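Local structure of 2,5-dihydroxypyridine 5,6-dioxygenase (Pseudomonas putida KT2440, 7CUP) at residues A[14-19]-A[45-50]; A[32-37]-A[59-64]; A[156-161]-A[327-332]; A[175-180]-A[194-199]. The protein catalyses the iron(II)-dependent opening of the 2,5-dihydroxypyridine ring by molecular oxygen, giving N-formylmaleamate in the aerobic breakdown of nicotinate. All blocks are in the same frame, centred on the assembly; numbering follows the deposited sequence.

Contact 1: A[14-19]-A[45-50]; sequences HVLKLS and EAAQRL
L16 and A47 bring the C-terminal ends of helices 5-18 and 37-49 together, with their CA atoms 7.1 Å apart, and K17 and L50 follow at 7.7 Å. No hydrogen bond joins the two segments, so the contact is carried by carbon atoms. L16 reaches across with CD1, which lies 3.9 Å from A47 CB. The same methyl touches A46 CB at 4.0 Å and also meets the backbone N of A47. The two alanines are short enough for this branch to come right up to the helix backbone. Both helices pack beside the parallel sheet of the N-terminal part of the chain: L16 also touches L96 and V98 of strand 96-99, and A47 touches V54 of strand 53-58. L50, the residue just after its helix, fits between L16 and K17. Its CG stands anti to the carbonyl carbon (chi1 -62°), which sends the two methyls back toward helix 5-18. L50 CD1 meets L16 CB at 3.5 Å, a tight fit. L50 CD2 lies 3.4 Å from K17 CE, where the lysine chain, bent at chi3, crosses the leucine at a slant. Cutting L50 back to alanine is likely to open a gap beside L16 CB and let the aliphatic part of K17 move more freely. On helix 37-49, R49 makes a salt bridge to E13 of a second subunit.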
loop_
_atom_site.group_PDB
_atom_site.type_symbol
_atom_site.label_atom_id
_atom_site.label_comp_id
_atom_site.label_asym_id
_atom_site.label_seq_id
_atom_site.Cartn_x
_atom_site.Cartn_y
_atom_site.Cartn_z
ATOM N N HIS A 14 -9.554 26.105 -6.122
ATOM C CA HIS A 14 -9.203 27.508 -6.476
ATOM C C HIS A 14 -8.691 27.588 -7.922
ATOM O O HIS A 14 -9.251 28.372 -8.731
ATOM C CB HIS A 14 -8.209 28.090 -5.467
ATOM C CG HIS A 14 -7.620 29.389 -5.910
ATOM N ND1 HIS A 14 -8.260 30.590 -5.710
ATOM C CD2 HIS A 14 -6.443 29.682 -6.500
ATOM C CE1 HIS A 14 -7.520 31.569 -6.180
ATOM N NE2 HIS A 14 -6.393 31.040 -6.669
ATOM N N VAL A 15 -7.722 26.754 -8.282
ATOM C CA VAL A 15 -7.055 26.811 -9.613
ATOM C C VAL A 15 -8.024 26.302 -10.694
ATOM O O VAL A 15 -8.009 26.882 -11.775
ATOM C CB VAL A 15 -5.699 26.074 -9.579
ATOM C CG1 VAL A 15 -5.026 26.066 -10.948
ATOM C CG2 VAL A 15 -4.784 26.714 -8.522
ATOM N N LEU A 16 -8.839 25.274 -10.435
ATOM C CA LEU A 16 -9.842 24.791 -11.427
ATOM C C LEU A 16 -10.937 25.865 -11.654
ATOM O O LEU A 16 -11.304 26.076 -12.793
ATOM C CB LEU A 16 -10.442 23.479 -10.936
ATOM C CG LEU A 16 -9.505 22.266 -10.937
ATOM C CD1 LEU A 16 -10.314 21.039 -10.564
ATOM C CD2 LEU A 16 -8.814 22.053 -12.257
ATOM N N LYS A 17 -11.360 26.573 -10.611
ATOM C CA LYS A 17 -12.278 27.741 -10.728
ATOM C C LYS A 17 -11.646 28.822 -11.622
ATOM O O LYS A 17 -12.297 29.235 -12.596
ATOM C CB LYS A 17 -12.644 28.277 -9.344
ATOM C CG LYS A 17 -14.114 28.127 -9.010
ATOM C CD LYS A 17 -14.533 28.719 -7.681
ATOM C CE LYS A 17 -14.702 27.648 -6.626
ATOM N NZ LYS A 17 -14.787 28.218 -5.265
ATOM N N LEU A 18 -10.415 29.239 -11.346
ATOM C CA LEU A 18 -9.743 30.240 -12.197
ATOM C C LEU A 18 -9.666 29.693 -13.622
ATOM O O LEU A 18 -9.698 30.489 -14.563
ATOM C CB LEU A 18 -8.352 30.541 -11.638
ATOM C CG LEU A 18 -8.331 31.411 -10.388
ATOM C CD1 LEU A 18 -6.907 31.558 -9.858
ATOM C CD2 LEU A 18 -8.957 32.778 -10.671
ATOM N N SER A 19 -9.544 28.379 -13.771
ATOM C CA SER A 19 -9.484 27.670 -15.076
ATOM C C SER A 19 -10.885 27.480 -15.692
ATOM O O SER A 19 -10.989 26.743 -16.687
ATOM C CB SER A 19 -8.762 26.335 -14.929
ATOM O OG SER A 19 -7.387 26.515 -14.664
ATOM N N GLU A 45 -11.051 15.021 -6.722
ATOM C CA GLU A 45 -11.960 15.469 -5.631
ATOM C C GLU A 45 -12.401 16.903 -5.917
ATOM O O GLU A 45 -13.589 17.139 -5.929
ATOM C CB GLU A 45 -11.322 15.316 -4.250
ATOM C CG GLU A 45 -11.312 13.872 -3.760
ATOM C CD GLU A 45 -12.604 13.103 -4.054
ATOM O OE1 GLU A 45 -12.602 12.176 -4.940
ATOM O OE2 GLU A 45 -13.630 13.442 -3.412
ATOM N N ALA A 46 -11.484 17.810 -6.234
ATOM C CA ALA A 46 -11.801 19.229 -6.487
ATOM C C ALA A 46 -12.725 19.375 -7.715
ATOM O O ALA A 46 -13.742 20.130 -7.642
ATOM C CB ALA A 46 -10.534 20.016 -6.659
ATOM N N ALA A 47 -12.422 18.703 -8.819
ATOM C CA ALA A 47 -13.266 18.756 -10.037
ATOM C C ALA A 47 -14.691 18.309 -9.714
ATOM O O ALA A 47 -15.656 19.002 -10.167
ATOM C CB ALA A 47 -12.659 17.938 -11.131
ATOM N N GLN A 48 -14.852 17.241 -8.924
ATOM C CA GLN A 48 -16.199 16.795 -8.461
ATOM C C GLN A 48 -16.841 17.837 -7.518
ATOM O O GLN A 48 -18.045 18.093 -7.670
ATOM C CB GLN A 48 -16.089 15.411 -7.837
ATOM C CG GLN A 48 -15.751 14.361 -8.859
ATOM C CD GLN A 48 -15.717 12.972 -8.274
ATOM O OE1 GLN A 48 -16.723 12.270 -8.270
ATOM N NE2 GLN A 48 -14.544 12.551 -7.848
ATOM N N ARG A 49 -16.094 18.469 -6.614
ATOM C CA ARG A 49 -16.659 19.540 -5.760
ATOM C C ARG A 49 -17.223 20.672 -6.630
ATOM O O ARG A 49 -18.220 21.246 -6.235
ATOM C CB ARG A 49 -15.638 20.060 -4.755
ATOM C CG ARG A 49 -15.413 19.063 -3.637
ATOM C CD ARG A 49 -15.028 19.682 -2.327
ATOM N NE ARG A 49 -15.338 18.659 -1.341
ATOM C CZ ARG A 49 -16.484 18.560 -0.660
ATOM N NH1 ARG A 49 -17.436 19.478 -0.770
ATOM N NH2 ARG A 49 -16.643 17.551 0.177
ATOM N N LEU A 50 -16.624 20.989 -7.771
ATOM C CA LEU A 50 -17.110 22.078 -8.651
ATOM C C LEU A 50 -18.231 21.539 -9.546
ATOM O O LEU A 50 -18.681 22.308 -10.375
ATOM C CB LEU A 50 -15.956 22.648 -9.473
ATOM C CG LEU A 50 -14.821 23.288 -8.668
ATOM C CD1 LEU A 50 -13.632 23.637 -9.567
ATOM C CD2 LEU A 50 -15.306 24.515 -7.898
#

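Contact 2: A[32-37]-A[59-64]; sequences SHYSDP and LPAFNH
S32 and A61 lie in loops 32-37 and 59-64, which leave the C-terminal ends of adjacent strands 26-31 and 53-58 of the parallel sheet. Residues S32 to S35 form a type I beta turn that leads into helix 37-49, and D36 is the N-cap residue of that helix. The direct polar link is the hydrogen bond from S32 OG to L59 O, 2.8 Å long. The hydroxyl comes to the carbonyl tilted 21° from its plane. It gets there because OG is turned anti to the serine N (chi1 -168°). With a valine in place of S32, L59 O would probably be left without this donor and the tie between the loops weakened. Apolar contact centres on A61 CB. This methyl sits at the edge of two rings, 3.5 Å from H33 CE1 and 3.9 Å from Y34 CE2. Y34 CD2 stands over the rim of one face of the H33 imidazole. P2 of another subunit packs on Y34 and A61. Water adds two bridges. One water joins Y34 OH, which also bonds M101 O, to F62 N. The other lies 2.9 Å from H33 ND1 and accepts from A61 N at the same distance.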
loop_
_atom_site.group_PDB
_atom_site.type_symbol
_atom_site.label_atom_id
_atom_site.label_comp_id
_atom_site.label_asym_id
_atom_site.label_seq_id
_atom_site.Cartn_x
_atom_site.Cartn_y
_atom_site.Cartn_z
ATOM N N SER A 32 0.484 8.839 -14.905
ATOM C CA SER A 32 1.291 7.626 -15.190
ATOM C C SER A 32 1.774 7.050 -13.855
ATOM O O SER A 32 1.356 7.573 -12.835
ATOM C CB SER A 32 2.429 7.956 -16.145
ATOM O OG SER A 32 3.037 6.764 -16.634
ATOM N N HIS A 33 2.584 5.987 -13.839
ATOM C CA HIS A 33 2.901 5.281 -12.561
ATOM C C HIS A 33 3.685 6.206 -11.608
ATOM O O HIS A 33 3.575 6.055 -10.401
ATOM C CB HIS A 33 3.677 3.994 -12.819
ATOM C CG HIS A 33 5.115 4.232 -13.116
ATOM N ND1 HIS A 33 5.591 4.273 -14.420
ATOM C CD2 HIS A 33 6.179 4.426 -12.309
ATOM C CE1 HIS A 33 6.899 4.504 -14.381
ATOM N NE2 HIS A 33 7.276 4.615 -13.106
ATOM N N TYR A 34 4.409 7.192 -12.127
ATOM C CA TYR A 34 5.276 8.089 -11.332
ATOM C C TYR A 34 4.537 9.357 -10.879
ATOM O O TYR A 34 5.172 10.189 -10.214
ATOM C CB TYR A 34 6.506 8.436 -12.170
ATOM C CG TYR A 34 6.195 9.028 -13.526
ATOM C CD1 TYR A 34 6.062 10.402 -13.677
ATOM C CD2 TYR A 34 6.061 8.236 -14.667
ATOM C CE1 TYR A 34 5.791 10.972 -14.912
ATOM C CE2 TYR A 34 5.853 8.803 -15.914
ATOM C CZ TYR A 34 5.669 10.167 -16.027
ATOM O OH TYR A 34 5.417 10.764 -17.231
ATOM N N SER A 35 3.250 9.519 -11.173
ATOM C CA SER A 35 2.462 10.718 -10.789
ATOM C C SER A 35 2.219 10.701 -9.276
ATOM O O SER A 35 2.002 9.621 -8.736
ATOM C CB SER A 35 1.153 10.766 -11.523
ATOM O OG SER A 35 1.365 10.939 -12.918
ATOM N N ASP A 36 2.239 11.858 -8.634
ATOM C CA ASP A 36 1.965 11.990 -7.183
ATOM C C ASP A 36 0.507 11.655 -6.924
ATOM O O ASP A 36 -0.389 12.346 -7.427
ATOM C CB ASP A 36 2.291 13.382 -6.646
ATOM C CG ASP A 36 2.142 13.430 -5.124
ATOM O OD1 ASP A 36 1.465 12.525 -4.550
ATOM O OD2 ASP A 36 2.727 14.336 -4.519
ATOM N N PRO A 37 0.213 10.550 -6.200
ATOM C CA PRO A 37 -1.165 10.135 -5.967
ATOM C C PRO A 37 -1.988 11.163 -5.179
ATOM O O PRO A 37 -3.186 11.275 -5.430
ATOM C CB PRO A 37 -1.047 8.807 -5.189
ATOM C CG PRO A 37 0.353 8.799 -4.668
ATOM C CD PRO A 37 1.166 9.544 -5.707
ATOM N N LEU A 59 -1.635 6.549 -18.655
ATOM C CA LEU A 59 -0.776 6.068 -19.757
ATOM C C LEU A 59 0.415 5.328 -19.152
ATOM O O LEU A 59 0.973 5.752 -18.145
ATOM C CB LEU A 59 -0.303 7.277 -20.564
ATOM C CG LEU A 59 -1.403 8.103 -21.232
ATOM C CD1 LEU A 59 -0.820 9.182 -22.102
ATOM C CD2 LEU A 59 -2.307 7.213 -22.055
ATOM N N PRO A 60 0.874 4.248 -19.803
ATOM C CA PRO A 60 2.189 3.681 -19.530
ATOM C C PRO A 60 3.274 4.745 -19.724
ATOM O O PRO A 60 3.173 5.557 -20.667
ATOM C CB PRO A 60 2.354 2.600 -20.626
ATOM C CG PRO A 60 0.950 2.293 -21.106
ATOM C CD PRO A 60 0.198 3.593 -20.929
ATOM N N ALA A 61 4.253 4.754 -18.824
ATOM C CA ALA A 61 5.428 5.646 -18.878
ATOM C C ALA A 61 6.156 5.420 -20.192
ATOM O O ALA A 61 6.380 4.237 -20.574
ATOM C CB ALA A 61 6.343 5.384 -17.717
ATOM N N PHE A 62 6.543 6.505 -20.838
ATOM C CA PHE A 62 7.368 6.459 -22.061
ATOM C C PHE A 62 8.824 6.632 -21.648
ATOM O O PHE A 62 9.083 7.587 -20.919
ATOM C CB PHE A 62 6.943 7.531 -23.060
ATOM C CG PHE A 62 7.600 7.339 -24.405
ATOM C CD1 PHE A 62 7.086 6.425 -25.319
ATOM C CD2 PHE A 62 8.768 8.015 -24.739
ATOM C CE1 PHE A 62 7.706 6.221 -26.543
ATOM C CE2 PHE A 62 9.397 7.804 -25.963
ATOM C CZ PHE A 62 8.858 6.917 -26.864
ATOM N N ASN A 63 9.725 5.754 -22.086
ATOM C CA ASN A 63 11.136 5.895 -21.678
ATOM C C ASN A 63 11.985 6.355 -22.863
ATOM O O ASN A 63 11.818 5.855 -23.968
ATOM C CB ASN A 63 11.711 4.627 -21.076
ATOM C CG ASN A 63 13.008 4.910 -20.347
ATOM O OD1 ASN A 63 13.051 5.759 -19.428
ATOM N ND2 ASN A 63 14.065 4.233 -20.784
ATOM N N HIS A 64 12.887 7.286 -22.591
ATOM C CA HIS A 64 14.015 7.660 -23.474
ATOM C C HIS A 64 15.266 6.931 -22.986
ATOM O O HIS A 64 15.839 7.294 -21.956
ATOM C CB HIS A 64 14.092 9.182 -23.462
ATOM C CG HIS A 64 12.861 9.840 -23.984
ATOM N ND1 HIS A 64 11.924 10.416 -23.141
ATOM C CD2 HIS A 64 12.410 10.011 -25.247
ATOM C CE1 HIS A 64 10.966 10.957 -23.864
ATOM N NE2 HIS A 64 11.237 10.710 -25.160
HETATM O O HOH W 1 3.900 3.094 -16.436
HETATM O O HOH W 2 6.213 9.376 -19.778
#

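Contact 3: A[156-161]-A[327-332]; sequences HVRSKA and DIYLDD
H156 and Y329 exchange two backbone hydrogen bonds: H156 N to Y329 O at 2.7 Å and Y329 N to H156 O at 2.8 Å. R158 and D327 form the next hydrogen-bonded pair, where D327 N meets R158 O at 2.7 Å with an N-H...O angle of 167°. V157 and I328 are the non-hydrogen-bonded pair between them, as in a regular antiparallel ladder. A water ties the R158 and D327 side chains to Y329: it accepts from R158 NE, donates to D327 OD2 at 2.9 Å and bonds Y329 OH. The other carboxylate oxygen, D327 OD1, is bonded by A338 N. The R158 guanidinium lies over one face of the Y329 ring, with R158 NH1 3.5 Å from Y329 CE1 and the two planes 33° apart. The bend of the arginine chain at chi3 (-90°) brings its end back over the tyrosine. On the other sheet face, V157 CG2 and I328 CG2 pack loosely at 4.3 Å. Strand 154-158 pairs with 164-168 on its far side, where H156 bonds H166 and D164. Strand 327-330 forms a beta hairpin with 333-337, and V157 and I328 rest on F299 of strand 299-303, in the sheet that carries iron ligand H265.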
loop_
_atom_site.group_PDB
_atom_site.type_symbol
_atom_site.label_atom_id
_atom_site.label_comp_id
_atom_site.label_asym_id
_atom_site.label_seq_id
_atom_site.Cartn_x
_atom_site.Cartn_y
_atom_site.Cartn_z
ATOM N N HIS A 156 17.341 42.751 -26.243
ATOM C CA HIS A 156 18.793 42.894 -25.943
ATOM C C HIS A 156 19.087 42.647 -24.459
ATOM O O HIS A 156 18.393 43.226 -23.579
ATOM C CB HIS A 156 19.359 44.254 -26.433
ATOM C CG HIS A 156 20.830 44.186 -26.712
ATOM N ND1 HIS A 156 21.341 43.979 -27.994
ATOM C CD2 HIS A 156 21.899 44.201 -25.879
ATOM C CE1 HIS A 156 22.660 43.904 -27.940
ATOM N NE2 HIS A 156 23.031 44.040 -26.648
ATOM N N VAL A 157 20.151 41.897 -24.173
ATOM C CA VAL A 157 20.558 41.656 -22.762
ATOM C C VAL A 157 21.988 42.139 -22.541
ATOM O O VAL A 157 22.871 41.786 -23.352
ATOM C CB VAL A 157 20.398 40.183 -22.380
ATOM C CG1 VAL A 157 20.918 39.919 -20.974
ATOM C CG2 VAL A 157 18.940 39.768 -22.507
ATOM N N ARG A 158 22.177 42.855 -21.441
ATOM C CA ARG A 158 23.507 43.268 -20.914
ATOM C C ARG A 158 23.593 42.940 -19.413
ATOM O O ARG A 158 22.611 43.132 -18.678
ATOM C CB ARG A 158 23.724 44.767 -21.185
ATOM C CG ARG A 158 23.780 45.143 -22.666
ATOM C CD ARG A 158 24.383 46.513 -22.980
ATOM N NE ARG A 158 23.394 47.593 -23.008
ATOM C CZ ARG A 158 22.676 47.975 -24.074
ATOM N NH1 ARG A 158 21.812 48.979 -23.972
ATOM N NH2 ARG A 158 22.812 47.359 -25.237
ATOM N N SER A 159 24.761 42.532 -18.945
ATOM C CA SER A 159 25.072 42.473 -17.501
ATOM C C SER A 159 26.512 42.949 -17.268
ATOM O O SER A 159 27.336 42.805 -18.198
ATOM C CB SER A 159 24.901 41.064 -17.009
ATOM O OG SER A 159 25.938 40.226 -17.511
ATOM N N LYS A 160 26.826 43.375 -16.043
ATOM C CA LYS A 160 28.215 43.637 -15.556
ATOM C C LYS A 160 29.104 42.407 -15.767
ATOM O O LYS A 160 30.275 42.585 -16.062
ATOM C CB LYS A 160 28.229 44.027 -14.072
ATOM C CG LYS A 160 27.831 45.473 -13.797
ATOM C CD LYS A 160 27.807 45.840 -12.311
ATOM C CE LYS A 160 27.052 47.123 -12.026
ATOM N NZ LYS A 160 25.657 47.041 -12.524
ATOM N N ALA A 161 28.589 41.197 -15.594
ATOM C CA ALA A 161 29.401 39.967 -15.709
ATOM C C ALA A 161 29.856 39.795 -17.159
ATOM O O ALA A 161 30.734 38.950 -17.400
ATOM C CB ALA A 161 28.605 38.773 -15.229
ATOM N N ASP A 327 20.229 43.592 -17.412
ATOM C CA ASP A 327 19.441 44.658 -18.060
ATOM C C ASP A 327 18.835 44.030 -19.310
ATOM O O ASP A 327 19.585 43.424 -20.098
ATOM C CB ASP A 327 20.311 45.884 -18.359
ATOM C CG ASP A 327 20.958 46.538 -17.149
ATOM O OD1 ASP A 327 20.443 46.397 -16.024
ATOM O OD2 ASP A 327 21.983 47.189 -17.352
ATOM N N ILE A 328 17.519 44.145 -19.465
ATOM C CA ILE A 328 16.794 43.561 -20.628
ATOM C C ILE A 328 16.063 44.693 -21.343
ATOM O O ILE A 328 15.252 45.419 -20.665
ATOM C CB ILE A 328 15.807 42.457 -20.206
ATOM C CG1 ILE A 328 16.431 41.453 -19.232
ATOM C CG2 ILE A 328 15.253 41.782 -21.451
ATOM C CD1 ILE A 328 15.426 40.478 -18.645
ATOM N N TYR A 329 16.291 44.784 -22.655
ATOM C CA TYR A 329 15.680 45.809 -23.543
ATOM C C TYR A 329 14.841 45.160 -24.637
ATOM O O TYR A 329 15.272 44.143 -25.261
ATOM C CB TYR A 329 16.752 46.680 -24.205
ATOM C CG TYR A 329 17.609 47.403 -23.215
ATOM C CD1 TYR A 329 18.781 46.835 -22.744
ATOM C CD2 TYR A 329 17.232 48.636 -22.726
ATOM C CE1 TYR A 329 19.569 47.488 -21.813
ATOM C CE2 TYR A 329 18.009 49.303 -21.796
ATOM C CZ TYR A 329 19.176 48.724 -21.341
ATOM O OH TYR A 329 19.927 49.371 -20.415
ATOM N N LEU A 330 13.690 45.790 -24.872
ATOM C CA LEU A 330 12.842 45.616 -26.072
ATOM C C LEU A 330 13.052 46.843 -26.969
ATOM O O LEU A 330 12.728 47.972 -26.527
ATOM C CB LEU A 330 11.385 45.495 -25.623
ATOM C CG LEU A 330 11.081 44.262 -24.777
ATOM C CD1 LEU A 330 9.590 44.171 -24.487
ATOM C CD2 LEU A 330 11.598 42.996 -25.467
ATOM N N ASP A 331 13.629 46.637 -28.151
ATOM C CA ASP A 331 14.208 47.756 -28.931
ATOM C C ASP A 331 15.116 48.518 -27.956
ATOM O O ASP A 331 16.028 47.863 -27.401
ATOM C CB ASP A 331 13.064 48.505 -29.607
ATOM C CG ASP A 331 12.234 47.533 -30.423
ATOM O OD1 ASP A 331 11.042 47.470 -30.200
ATOM O OD2 ASP A 331 12.815 46.798 -31.231
ATOM N N ASP A 332 14.884 49.803 -27.675
ATOM C CA ASP A 332 15.761 50.517 -26.704
ATOM C C ASP A 332 14.919 50.963 -25.509
ATOM O O ASP A 332 15.254 51.979 -24.901
ATOM C CB ASP A 332 16.591 51.622 -27.371
ATOM C CG ASP A 332 15.828 52.421 -28.404
ATOM O OD1 ASP A 332 14.624 52.660 -28.169
ATOM O OD2 ASP A 332 16.440 52.782 -29.439
HETATM O O HOH W 3 22.190 47.994 -20.104
#

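Contact 4: A[175-180]-A[194-199]; sequences VTEYGY and FLFTWP
V175, E177 and F194 have the most surface buried here, on antiparallel strands 175-177 and 194-197. V175 forms a hydrogen-bonded pair with F196, its N donating to F196 O at 2.8 Å. Its side chain lies beside the F196 ring, with V175 CG1 3.5 Å from F196 CZ. The other methyl, V175 CG2, meets the edge of the W198 indole, 3.7 Å from W198 CH2. E177 likewise pairs with F194, E177 N to F194 O at 3.0 Å. Its extended chain runs alongside the F194 side chain, with E177 OE1 3.4 Å from F194 CZ; the carboxylate and ring planes are 45° apart. E177 OE2 turns to the edge of the F196 ring instead, 3.6 Å from F196 CE2. Both phenylalanines have CG between the backbone N and the carbonyl carbon (chi1 63° for F194), which leans the rings toward strand 175-177. On the opposite face, T176 and L195 form the non-hydrogen-bonded pair, and T176 OG1 bonds R186. The F196 ring also meets the imidazole of iron ligand H265. Within this chain, 175-177 is an outermost strand of its antiparallel sheet; 194-197 pairs next with 263-269, the strand of H265, and T176 and T197 touch helix 136-151.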
loop_
_atom_site.group_PDB
_atom_site.type_symbol
_atom_site.label_atom_id
_atom_site.label_comp_id
_atom_site.label_asym_id
_atom_site.label_seq_id
_atom_site.Cartn_x
_atom_site.Cartn_y
_atom_site.Cartn_z
ATOM N N VAL A 175 4.724 33.877 -25.882
ATOM C CA VAL A 175 3.974 32.873 -25.078
ATOM C C VAL A 175 4.044 33.309 -23.622
ATOM O O VAL A 175 5.122 33.733 -23.182
ATOM C CB VAL A 175 4.513 31.455 -25.306
ATOM C CG1 VAL A 175 3.874 30.440 -24.368
ATOM C CG2 VAL A 175 4.306 31.033 -26.749
ATOM N N THR A 176 2.907 33.254 -22.934
ATOM C CA THR A 176 2.787 33.533 -21.482
ATOM C C THR A 176 2.486 32.246 -20.698
ATOM O O THR A 176 1.830 31.340 -21.244
ATOM C CB THR A 176 1.704 34.581 -21.227
ATOM O OG1 THR A 176 0.432 34.017 -21.553
ATOM C CG2 THR A 176 1.954 35.834 -22.037
ATOM N N GLU A 177 2.973 32.185 -19.457
ATOM C CA GLU A 177 2.540 31.208 -18.434
ATOM C C GLU A 177 2.197 32.015 -17.188
ATOM O O GLU A 177 3.136 32.631 -16.685
ATOM C CB GLU A 177 3.646 30.176 -18.177
ATOM C CG GLU A 177 4.186 29.502 -19.408
ATOM C CD GLU A 177 5.115 28.334 -19.141
ATOM O OE1 GLU A 177 5.149 27.872 -18.000
ATOM O OE2 GLU A 177 5.792 27.870 -20.084
ATOM N N TYR A 178 0.923 32.058 -16.748
ATOM C CA TYR A 178 0.436 32.780 -15.532
ATOM C C TYR A 178 -0.286 31.829 -14.559
ATOM O O TYR A 178 -0.839 32.306 -13.536
ATOM C CB TYR A 178 -0.484 33.970 -15.879
ATOM C CG TYR A 178 -1.617 33.698 -16.855
ATOM C CD1 TYR A 178 -2.779 33.048 -16.450
ATOM C CD2 TYR A 178 -1.568 34.136 -18.173
ATOM C CE1 TYR A 178 -3.825 32.792 -17.323
ATOM C CE2 TYR A 178 -2.614 33.893 -19.059
ATOM C CZ TYR A 178 -3.751 33.220 -18.640
ATOM O OH TYR A 178 -4.816 32.991 -19.485
ATOM N N GLY A 179 -0.273 30.516 -14.819
ATOM C CA GLY A 179 -0.559 29.506 -13.781
ATOM C C GLY A 179 -1.914 28.830 -13.898
ATOM O O GLY A 179 -2.225 27.985 -13.036
ATOM N N TYR A 180 -2.743 29.168 -14.888
ATOM C CA TYR A 180 -4.093 28.552 -14.989
ATOM C C TYR A 180 -4.529 28.527 -16.449
ATOM O O TYR A 180 -3.954 29.292 -17.265
ATOM C CB TYR A 180 -5.044 29.173 -13.957
ATOM C CG TYR A 180 -5.364 30.646 -14.048
ATOM C CD1 TYR A 180 -4.647 31.595 -13.334
ATOM C CD2 TYR A 180 -6.458 31.100 -14.787
ATOM C CE1 TYR A 180 -4.969 32.944 -13.394
ATOM C CE2 TYR A 180 -6.801 32.448 -14.839
ATOM C CZ TYR A 180 -6.058 33.379 -14.139
ATOM O OH TYR A 180 -6.415 34.700 -14.197
ATOM N N PHE A 194 5.625 34.069 -16.015
ATOM C CA PHE A 194 6.695 34.598 -16.904
ATOM C C PHE A 194 6.255 34.520 -18.368
ATOM O O PHE A 194 5.121 34.076 -18.685
ATOM C CB PHE A 194 8.011 33.854 -16.645
ATOM C CG PHE A 194 7.996 32.376 -16.938
ATOM C CD1 PHE A 194 7.438 31.472 -16.034
ATOM C CD2 PHE A 194 8.602 31.873 -18.081
ATOM C CE1 PHE A 194 7.443 30.106 -16.304
ATOM C CE2 PHE A 194 8.634 30.500 -18.330
ATOM C CZ PHE A 194 8.038 29.623 -17.449
ATOM N N LEU A 195 7.138 34.946 -19.264
ATOM C CA LEU A 195 6.827 35.036 -20.706
ATOM C C LEU A 195 8.134 34.975 -21.502
ATOM O O LEU A 195 9.212 35.228 -20.930
ATOM C CB LEU A 195 5.996 36.303 -20.972
ATOM C CG LEU A 195 6.757 37.618 -21.219
ATOM C CD1 LEU A 195 5.852 38.658 -21.878
ATOM C CD2 LEU A 195 7.314 38.156 -19.911
ATOM N N PHE A 196 8.022 34.607 -22.776
ATOM C CA PHE A 196 9.167 34.398 -23.680
ATOM C C PHE A 196 8.697 34.437 -25.142
ATOM O O PHE A 196 7.481 34.318 -25.396
ATOM C CB PHE A 196 9.831 33.060 -23.350
ATOM C CG PHE A 196 8.870 31.899 -23.257
ATOM C CD1 PHE A 196 8.556 31.145 -24.379
ATOM C CD2 PHE A 196 8.287 31.562 -22.048
ATOM C CE1 PHE A 196 7.681 30.074 -24.293
ATOM C CE2 PHE A 196 7.404 30.495 -21.962
ATOM C CZ PHE A 196 7.089 29.760 -23.084
ATOM N N THR A 197 9.651 34.659 -26.049
ATOM C CA THR A 197 9.546 34.435 -27.511
ATOM C C THR A 197 10.697 33.552 -27.963
ATOM O O THR A 197 11.378 32.967 -27.102
ATOM C CB THR A 197 9.698 35.694 -28.383
ATOM O OG1 THR A 197 9.649 36.906 -27.631
ATOM C CG2 THR A 197 8.671 35.700 -29.488
ATOM N N TRP A 198 10.889 33.487 -29.281
ATOM C CA TRP A 198 12.065 32.896 -29.946
ATOM C C TRP A 198 12.715 33.996 -30.773
ATOM O O TRP A 198 12.028 34.885 -31.259
ATOM C CB TRP A 198 11.619 31.697 -30.792
ATOM C CG TRP A 198 11.081 30.570 -29.971
ATOM C CD1 TRP A 198 11.679 29.363 -29.753
ATOM C CD2 TRP A 198 9.818 30.526 -29.285
ATOM N NE1 TRP A 198 10.891 28.587 -28.956
ATOM C CE2 TRP A 198 9.744 29.269 -28.654
ATOM C CE3 TRP A 198 8.731 31.402 -29.181
ATOM C CZ2 TRP A 198 8.630 28.867 -27.926
ATOM C CZ3 TRP A 198 7.631 31.016 -28.449
ATOM C CH2 TRP A 198 7.591 29.767 -27.821
ATOM N N PRO A 199 14.050 34.006 -30.916
ATOM C CA PRO A 199 14.693 34.917 -31.862
ATOM C C PRO A 199 14.347 34.498 -33.302
ATOM O O PRO A 199 14.083 33.309 -33.549
ATOM C CB PRO A 199 16.190 34.723 -31.604
ATOM C CG PRO A 199 16.299 33.311 -31.021
ATOM C CD PRO A 199 14.995 33.073 -30.283
#

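Contacts 1 and 2 come first along the chain, and their segments alternate. Contact 1 packs helices 5-18 and 37-49 beside the parallel sheet; contact 2 joins loops after two strands of it. Their centres are 24 Å apart. Contact 4 follows and lies between the segments of contact 3 in sequence. These two lie in separate antiparallel sheets, with centres 19 Å apart and nearest atoms about 7 Å apart. Contact 3 is 41 Å from contacts 1 and 2, centre to centre, across the middle of the chain. Contact 4 touches contact 1, where Y180 packs on L18 and S19. Through it, the sheet whose strands include the iron ligands H265, S302 and D320 comes next to helix 5-18.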